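Local coordinates for In2-1 family protein, glutathione transferase lambda3 (Populus trichocarpa, PDB 4PQI) that binds glutathione and, as a monomeric plant Lambda-class glutathione transferase, probably acts as a thiol transferase, at residues 136-139 against 140-144. Numbering follows the deposited sequence.
Sequences GTVY and TAFKG
Thr140 folds its hydroxyl back onto the last turn of helix 118-139, in the all-helical C-terminal domain of the GST fold, where the chain leaves the helix for a loop. Its OG1 donates to Gly136 O at 2.6 Å, with a C=O...OG1 angle of 156° and OG1 in the carbonyl plane. The torsion explains this reach: chi1 of 58° sets OG1 between the backbone N and the carbonyl carbon. The side chain thereby takes the carbonyl of the residue four back, while Thr140 N makes only a weak bond to Thr137 O (3.5 Å). Ala141 N then bonds to Val138 O at 3.0 Å. Phe142 turns one ring face back on the helix end, with Val138 O 3.5 Å above the ring plane near its rim. The side chains of Tyr139 and Phe142 run alongside each other, their ring planes oblique at 77°, and CD1 of Tyr139 meets CZ of Phe142 at 3.8 Å. Its other neighbours include Phe192 and Phe239, both edge-to-face. Cutting Phe142 back to an alanine would probably open a gap beside Tyr139 CD1 and deprive Phe192 and Phe239 of this edge-to-face partner. A type I beta turn from Ala141 to Gly144 follows, closed by Gly144 N to Ala141 O at 3.1 Å.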
loop_
_atom_site.group_PDB
_atom_site.type_symbol
_atom_site.label_atom_id
_atom_site.label_comp_id
_atom_site.label_asym_id
_atom_site.label_seq_id
_atom_site.Cartn_x
_atom_site.Cartn_y
_atom_site.Cartn_z
ATOM N N GLY A 136 -5.693 9.427 9.239
ATOM C CA GLY A 136 -6.649 9.967 10.186
ATOM C C GLY A 136 -7.054 11.385 9.839
ATOM O O GLY A 136 -8.224 11.758 9.937
ATOM N N THR A 137 -6.078 12.177 9.419
ATOM C CA THR A 137 -6.318 13.578 9.126
ATOM C C THR A 137 -7.133 13.755 7.840
ATOM O O THR A 137 -8.170 14.433 7.854
ATOM C CB THR A 137 -4.984 14.373 9.030
ATOM O OG1 THR A 137 -4.269 14.254 10.268
ATOM C CG2 THR A 137 -5.258 15.835 8.771
ATOM N N VAL A 138 -6.675 13.151 6.739
ATOM C CA VAL A 138 -7.331 13.355 5.441
ATOM C C VAL A 138 -8.719 12.700 5.369
ATOM O O VAL A 138 -9.672 13.307 4.882
ATOM C CB VAL A 138 -6.471 12.891 4.243
ATOM C CG1 VAL A 138 -7.160 13.254 2.922
ATOM C CG2 VAL A 138 -5.095 13.527 4.273
ATOM N N TYR A 139 -8.838 11.472 5.870
ATOM C CA TYR A 139 -10.108 10.754 5.786
ATOM C C TYR A 139 -11.210 11.332 6.674
ATOM O O TYR A 139 -12.381 10.989 6.522
ATOM C CB TYR A 139 -9.915 9.251 6.024
ATOM C CG TYR A 139 -9.368 8.529 4.809
ATOM C CD1 TYR A 139 -10.222 8.053 3.821
ATOM C CD2 TYR A 139 -8.000 8.334 4.639
ATOM C CE1 TYR A 139 -9.732 7.390 2.710
ATOM C CE2 TYR A 139 -7.497 7.678 3.513
ATOM C CZ TYR A 139 -8.373 7.208 2.557
ATOM O OH TYR A 139 -7.904 6.556 1.439
ATOM N N THR A 140 -10.845 12.230 7.581
ATOM C CA THR A 140 -11.840 12.922 8.394
ATOM C C THR A 140 -12.034 14.369 7.937
ATOM O O THR A 140 -12.647 15.169 8.641
ATOM C CB THR A 140 -11.461 12.914 9.894
ATOM O OG1 THR A 140 -10.175 13.523 10.075
ATOM C CG2 THR A 140 -11.412 11.492 10.424
ATOM N N ALA A 141 -11.517 14.702 6.759
ATOM C CA ALA A 141 -11.536 16.091 6.292
ATOM C C ALA A 141 -12.612 16.380 5.232
ATOM O O ALA A 141 -12.794 17.534 4.819
ATOM C CB ALA A 141 -10.166 16.475 5.764
ATOM N N PHE A 142 -13.326 15.339 4.808
ATOM C CA PHE A 142 -14.206 15.435 3.647
ATOM C C PHE A 142 -15.357 16.403 3.834
ATOM O O PHE A 142 -15.864 16.955 2.856
ATOM C CB PHE A 142 -14.725 14.057 3.233
ATOM C CG PHE A 142 -13.638 13.092 2.891
ATOM C CD1 PHE A 142 -12.491 13.523 2.246
ATOM C CD2 PHE A 142 -13.741 11.759 3.246
ATOM C CE1 PHE A 142 -11.479 12.638 1.946
ATOM C CE2 PHE A 142 -12.728 10.866 2.950
ATOM C CZ PHE A 142 -11.597 11.303 2.301
ATOM N N LYS A 143 -15.764 16.624 5.079
ATOM C CA LYS A 143 -16.904 17.507 5.343
ATOM C C LYS A 143 -16.500 18.948 5.661
ATOM O O LYS A 143 -17.353 19.784 5.927
ATOM C CB LYS A 143 -17.799 16.943 6.457
ATOM C CG LYS A 143 -18.560 15.678 6.065
ATOM C CD LYS A 143 -19.689 15.373 7.044
ATOM C CE LYS A 143 -20.427 14.087 6.679
ATOM N NZ LYS A 143 -19.595 12.864 6.899
ATOM N N GLY A 144 -15.203 19.242 5.626
ATOM C CA GLY A 144 -14.743 20.565 6.002
ATOM C C GLY A 144 -13.983 21.283 4.908
ATOM O O GLY A 144 -13.964 20.842 3.757
#